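Alpha-1,2-mannosyltransferase (Ktr4), putative (Neosartorya fumigata, PDB 7BOP) belongs to the fungal glycolipid 2-alpha-mannosyltransferase family of the GT-A clan and is modelled with guanosine-5'-diphosphate and manganese. Local coordinates at residues Y128-E140 with Q169-A183. Residues are numbered along the deposited sequence; the frame is centred on the assembly and turned at random.
Sequences YEQVPKEHWDPPE and QMCRWNSGMFYKHPA. With GDP (guanosine-5'-diphosphate), chain H; GOL (glycerol), chain M.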
# COMPACT_ATOMS: atom_id res chain seq x y z
N TYR A 128 -18.61 9.05 -4.44
CA TYR A 128 -18.29 9.79 -3.22
C TYR A 128 -18.96 9.09 -2.06
O TYR A 128 -20.18 9.10 -1.95
CB TYR A 128 -18.74 11.24 -3.36
CG TYR A 128 -18.13 11.89 -4.57
CD1 TYR A 128 -16.83 12.41 -4.52
CD2 TYR A 128 -18.81 11.92 -5.79
CE1 TYR A 128 -16.25 12.97 -5.65
CE2 TYR A 128 -18.23 12.48 -6.92
CZ TYR A 128 -16.95 13.00 -6.85
OH TYR A 128 -16.38 13.57 -7.96
N GLU A 129 -18.16 8.43 -1.22
CA GLU A 129 -18.67 7.55 -0.18
C GLU A 129 -18.23 8.01 1.19
O GLU A 129 -17.14 8.58 1.36
CB GLU A 129 -18.16 6.12 -0.39
CG GLU A 129 -18.55 5.51 -1.72
CD GLU A 129 -20.04 5.23 -1.85
OE1 GLU A 129 -20.72 5.04 -0.83
OE2 GLU A 129 -20.50 5.15 -2.99
N GLN A 130 -19.09 7.78 2.18
CA GLN A 130 -18.76 8.06 3.56
C GLN A 130 -18.46 6.75 4.25
O GLN A 130 -19.13 5.75 4.02
CB GLN A 130 -19.89 8.79 4.26
CG GLN A 130 -19.44 9.46 5.55
CD GLN A 130 -20.53 10.30 6.19
OE1 GLN A 130 -21.68 10.23 5.81
NE2 GLN A 130 -20.15 11.10 7.19
N VAL A 131 -17.45 6.77 5.12
CA VAL A 131 -17.13 5.60 5.92
C VAL A 131 -18.16 5.49 7.05
O VAL A 131 -18.36 6.46 7.75
CB VAL A 131 -15.72 5.71 6.55
CG1 VAL A 131 -15.44 4.52 7.46
CG2 VAL A 131 -14.66 5.80 5.44
N PRO A 132 -18.82 4.32 7.21
CA PRO A 132 -19.79 4.22 8.32
C PRO A 132 -19.12 4.36 9.70
O PRO A 132 -17.97 3.95 9.87
CB PRO A 132 -20.41 2.82 8.16
CG PRO A 132 -19.87 2.25 6.90
CD PRO A 132 -18.72 3.08 6.43
N LYS A 133 -19.85 4.93 10.66
CA LYS A 133 -19.36 5.12 12.04
C LYS A 133 -18.77 3.84 12.62
O LYS A 133 -17.71 3.87 13.25
CB LYS A 133 -20.48 5.63 12.98
CG LYS A 133 -20.79 7.12 12.87
CD LYS A 133 -21.95 7.43 11.92
CE LYS A 133 -22.12 8.92 11.66
NZ LYS A 133 -21.12 9.44 10.67
N GLU A 134 -19.45 2.72 12.40
CA GLU A 134 -18.97 1.42 12.89
C GLU A 134 -17.64 0.93 12.27
O GLU A 134 -16.99 0.05 12.83
CB GLU A 134 -20.07 0.34 12.75
CG GLU A 134 -20.43 -0.07 11.33
CD GLU A 134 -21.69 0.60 10.77
OE1 GLU A 134 -21.98 1.77 11.14
OE2 GLU A 134 -22.36 -0.04 9.92
N HIS A 135 -17.26 1.49 11.12
CA HIS A 135 -15.97 1.20 10.49
C HIS A 135 -14.88 2.23 10.80
O HIS A 135 -13.74 2.06 10.36
CB HIS A 135 -16.12 1.13 8.96
CG HIS A 135 -16.92 -0.03 8.49
ND1 HIS A 135 -17.31 -0.17 7.17
CD2 HIS A 135 -17.40 -1.12 9.14
CE1 HIS A 135 -17.99 -1.29 7.03
NE2 HIS A 135 -18.07 -1.88 8.21
N TRP A 136 -15.22 3.29 11.53
CA TRP A 136 -14.31 4.40 11.82
C TRP A 136 -14.09 4.63 13.30
O TRP A 136 -12.94 4.82 13.73
CB TRP A 136 -14.84 5.70 11.21
CG TRP A 136 -13.85 6.82 11.22
CD1 TRP A 136 -13.89 7.95 11.98
CD2 TRP A 136 -12.66 6.92 10.42
NE1 TRP A 136 -12.79 8.75 11.70
CE2 TRP A 136 -12.03 8.13 10.75
CE3 TRP A 136 -12.07 6.09 9.45
CZ2 TRP A 136 -10.83 8.55 10.15
CZ3 TRP A 136 -10.88 6.50 8.85
CH2 TRP A 136 -10.27 7.72 9.21
N ASP A 137 -15.17 4.66 14.09
CA ASP A 137 -15.06 4.84 15.54
C ASP A 137 -14.25 3.72 16.17
O ASP A 137 -14.35 2.57 15.72
CB ASP A 137 -16.44 4.87 16.22
CG ASP A 137 -17.27 6.11 15.87
OD1 ASP A 137 -16.75 7.06 15.24
OD2 ASP A 137 -18.46 6.12 16.21
N PRO A 138 -13.45 4.02 17.21
CA PRO A 138 -12.76 2.91 17.87
C PRO A 138 -13.77 1.91 18.42
O PRO A 138 -14.83 2.33 18.86
CB PRO A 138 -11.99 3.60 19.00
CG PRO A 138 -11.84 5.02 18.57
CD PRO A 138 -13.06 5.33 17.76
N PRO A 139 -13.47 0.61 18.38
CA PRO A 139 -14.42 -0.36 18.93
C PRO A 139 -14.63 -0.22 20.44
O PRO A 139 -13.77 0.32 21.16
CB PRO A 139 -13.81 -1.72 18.58
CG PRO A 139 -12.39 -1.47 18.24
CD PRO A 139 -12.22 -0.02 17.92
N GLU A 140 -15.77 -0.74 20.91
CA GLU A 140 -16.22 -0.59 22.31
C GLU A 140 -15.18 -1.01 23.35
O GLU A 140 -15.11 -0.42 24.43
CB GLU A 140 -17.52 -1.38 22.54
CG GLU A 140 -17.34 -2.90 22.49
CD GLU A 140 -18.64 -3.69 22.36
OE1 GLU A 140 -19.71 -3.10 22.10
OE2 GLU A 140 -18.58 -4.93 22.53
N GLN A 169 -7.24 5.57 13.42
CA GLN A 169 -8.50 5.17 12.77
C GLN A 169 -8.29 4.87 11.28
O GLN A 169 -8.84 3.91 10.75
CB GLN A 169 -9.56 6.25 12.96
CG GLN A 169 -9.99 6.41 14.40
CD GLN A 169 -10.88 7.62 14.60
OE1 GLN A 169 -10.39 8.75 14.64
NE2 GLN A 169 -12.18 7.40 14.71
N MET A 170 -7.47 5.69 10.62
CA MET A 170 -7.09 5.47 9.23
C MET A 170 -6.35 4.14 9.04
O MET A 170 -6.67 3.39 8.13
CB MET A 170 -6.27 6.65 8.71
CG MET A 170 -5.75 6.48 7.30
SD MET A 170 -4.22 5.53 7.22
CE MET A 170 -3.09 6.65 8.05
N CYS A 171 -5.39 3.86 9.91
CA CYS A 171 -4.63 2.61 9.82
C CYS A 171 -5.53 1.38 9.98
O CYS A 171 -5.41 0.40 9.25
CB CYS A 171 -3.51 2.57 10.86
SG CYS A 171 -2.16 3.72 10.53
N ARG A 172 -6.42 1.45 10.95
CA ARG A 172 -7.40 0.39 11.19
C ARG A 172 -8.35 0.23 9.99
O ARG A 172 -8.62 -0.89 9.55
CB ARG A 172 -8.19 0.68 12.46
CG ARG A 172 -9.28 -0.33 12.76
CD ARG A 172 -9.88 -0.07 14.12
NE ARG A 172 -10.88 -1.09 14.43
CZ ARG A 172 -12.19 -0.99 14.21
NH1 ARG A 172 -12.75 0.11 13.71
NH2 ARG A 172 -12.96 -2.03 14.52
N TRP A 173 -8.80 1.36 9.43
CA TRP A 173 -9.70 1.33 8.28
C TRP A 173 -9.05 0.67 7.05
O TRP A 173 -9.65 -0.21 6.42
CB TRP A 173 -10.19 2.72 7.91
CG TRP A 173 -11.26 2.68 6.85
CD1 TRP A 173 -12.58 2.38 7.04
CD2 TRP A 173 -11.10 2.91 5.45
NE1 TRP A 173 -13.25 2.41 5.85
CE2 TRP A 173 -12.38 2.73 4.85
CE3 TRP A 173 -10.01 3.23 4.64
CZ2 TRP A 173 -12.59 2.89 3.49
CZ3 TRP A 173 -10.22 3.40 3.27
CH2 TRP A 173 -11.51 3.23 2.71
N ASN A 174 -7.82 1.07 6.74
CA ASN A 174 -7.05 0.43 5.66
C ASN A 174 -6.72 -1.03 5.96
O ASN A 174 -6.66 -1.84 5.04
CB ASN A 174 -5.78 1.23 5.36
CG ASN A 174 -6.06 2.50 4.57
OD1 ASN A 174 -6.81 2.49 3.61
ND2 ASN A 174 -5.44 3.59 4.98
N SER A 175 -6.50 -1.37 7.24
CA SER A 175 -6.16 -2.74 7.62
C SER A 175 -7.31 -3.74 7.51
O SER A 175 -7.08 -4.88 7.12
CB SER A 175 -5.60 -2.79 9.04
OG SER A 175 -4.38 -2.06 9.15
N GLY A 176 -8.51 -3.33 7.91
CA GLY A 176 -9.63 -4.27 8.03
C GLY A 176 -11.01 -3.87 7.56
O GLY A 176 -11.90 -4.72 7.53
N MET A 177 -11.20 -2.60 7.19
CA MET A 177 -12.54 -2.08 6.94
C MET A 177 -12.84 -1.68 5.50
O MET A 177 -13.98 -1.84 5.06
CB MET A 177 -12.83 -0.89 7.86
CG MET A 177 -12.72 -1.19 9.35
SD MET A 177 -13.81 -2.53 9.86
CE MET A 177 -13.39 -2.67 11.58
N PHE A 178 -11.85 -1.19 4.75
CA PHE A 178 -12.11 -0.70 3.38
C PHE A 178 -12.75 -1.78 2.50
O PHE A 178 -13.68 -1.49 1.75
CB PHE A 178 -10.86 -0.08 2.72
CG PHE A 178 -9.89 -1.07 2.12
CD1 PHE A 178 -8.99 -1.77 2.92
CD2 PHE A 178 -9.86 -1.28 0.75
CE1 PHE A 178 -8.08 -2.66 2.36
CE2 PHE A 178 -8.97 -2.18 0.18
CZ PHE A 178 -8.07 -2.87 0.99
N TYR A 179 -12.27 -3.01 2.63
CA TYR A 179 -12.79 -4.14 1.86
C TYR A 179 -14.18 -4.65 2.31
O TYR A 179 -14.73 -5.54 1.67
CB TYR A 179 -11.79 -5.30 1.82
CG TYR A 179 -11.35 -5.85 3.16
CD1 TYR A 179 -12.06 -6.88 3.78
CD2 TYR A 179 -10.18 -5.39 3.77
CE1 TYR A 179 -11.63 -7.40 4.99
CE2 TYR A 179 -9.74 -5.91 4.98
CZ TYR A 179 -10.46 -6.92 5.58
OH TYR A 179 -10.02 -7.43 6.78
N LYS A 180 -14.70 -4.10 3.41
CA LYS A 180 -16.06 -4.36 3.88
C LYS A 180 -17.03 -3.22 3.56
O LYS A 180 -18.20 -3.32 3.90
CB LYS A 180 -16.05 -4.57 5.40
CG LYS A 180 -15.26 -5.78 5.85
CD LYS A 180 -15.38 -5.93 7.36
CE LYS A 180 -14.62 -7.14 7.86
NZ LYS A 180 -13.33 -6.76 8.52
N HIS A 181 -16.56 -2.15 2.92
CA HIS A 181 -17.45 -1.04 2.59
C HIS A 181 -18.45 -1.47 1.51
O HIS A 181 -18.05 -2.10 0.53
CB HIS A 181 -16.67 0.19 2.13
CG HIS A 181 -17.47 1.45 2.20
ND1 HIS A 181 -18.45 1.74 1.29
CD2 HIS A 181 -17.46 2.48 3.08
CE1 HIS A 181 -19.01 2.90 1.59
NE2 HIS A 181 -18.42 3.37 2.67
N PRO A 182 -19.75 -1.15 1.68
CA PRO A 182 -20.77 -1.58 0.69
C PRO A 182 -20.50 -1.17 -0.76
O PRO A 182 -20.73 -1.95 -1.68
CB PRO A 182 -22.06 -0.90 1.21
CG PRO A 182 -21.86 -0.81 2.68
CD PRO A 182 -20.38 -0.55 2.88
N ALA A 183 -20.06 0.06 -0.96
CA ALA A 183 -19.59 0.57 -2.27
C ALA A 183 -18.64 -0.34 -3.06
O ALA A 183 -18.65 -0.30 -4.30
CB ALA A 183 -18.97 1.94 -2.10
PB GDP H . 1.04 9.29 5.66
O1B GDP H . 1.80 10.52 6.07
O2B GDP H . 0.97 9.06 4.14
O3B GDP H . 1.36 8.03 6.44
O3A GDP H . -0.46 9.68 6.16
PA GDP H . -1.54 10.55 5.33
O1A GDP H . -1.91 11.79 6.11
O2A GDP H . -1.06 10.65 3.86
O5' GDP H . -2.77 9.53 5.48
C5' GDP H . -2.84 8.33 4.72
C4' GDP H . -4.07 8.34 3.82
O4' GDP H . -5.24 8.38 4.64
C3' GDP H . -4.18 9.55 2.91
O3' GDP H . -4.87 9.14 1.72
C2' GDP H . -4.98 10.56 3.72
O2' GDP H . -5.71 11.46 2.88
C1' GDP H . -5.90 9.64 4.52
N9 GDP H . -6.29 10.06 5.89
C8 GDP H . -5.54 10.11 7.02
N7 GDP H . -6.30 10.49 8.07
C5 GDP H . -7.55 10.68 7.63
C6 GDP H . -8.85 11.08 8.21
O6 GDP H . -8.92 11.34 9.42
N1 GDP H . -9.94 11.15 7.40
C2 GDP H . -9.86 10.85 6.08
N2 GDP H . -10.97 10.93 5.29
N3 GDP H . -8.70 10.48 5.48
C4 GDP H . -7.55 10.38 6.19
C1 GOL M . -20.10 3.38 -5.46
O1 GOL M . -21.18 3.15 -4.55
C2 GOL M . -19.76 2.13 -6.27
O2 GOL M . -20.48 1.00 -5.78
C3 GOL M . -20.09 2.34 -7.74
O3 GOL M . -19.96 1.12 -8.46
O HOH W 1 -15.54 0.76 5.29
O HOH W 2 -11.14 2.59 11.78
O HOH W 3 -11.84 10.87 13.26
O HOH W 4 -14.55 8.89 15.35
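Q169 reaches W136 twice, once over the indole and once at the backbone. Its CB sits over the face of the six-membered ring, 3.8 Å from the centroid, a CH-pi contact. CG, anti to the carbonyl carbon (chi1 -67°), passes 3.4 Å from W136 O, and the extended chain beyond it carries the amide along the indole. CD lies 3.6 Å from W136 O, and the amide plane is 37° from the indole. NE2 lies over the five-membered ring, 3.3 Å from W136 CD1; it donates to W136 O at 2.9 Å, from above the carbonyl plane, and to water 4, which D137 OD1 shares. OE1 takes a proton from water 3, which accepts from W136 NE1, so both ends of the amide are engaged and its flip is fixed. O6 of guanosine-5'-diphosphate lies at the indole edge, 3.5 Å from W136 CZ2, and M170 CG touches the ribose O4'. Farther along, H181 NE2 gives a nearly straight bond (175°) to Q130 O at 2.8 Å, and V131 CG2 lies over one face of W173, toward the rim. Helix 165-177 and the turn after it pack against short helix 133-136, its following prolines and strand 126-130, which runs parallel to strand 102-106 in the GT-A sheet; helix 308-311 meets P138, P139 and R172.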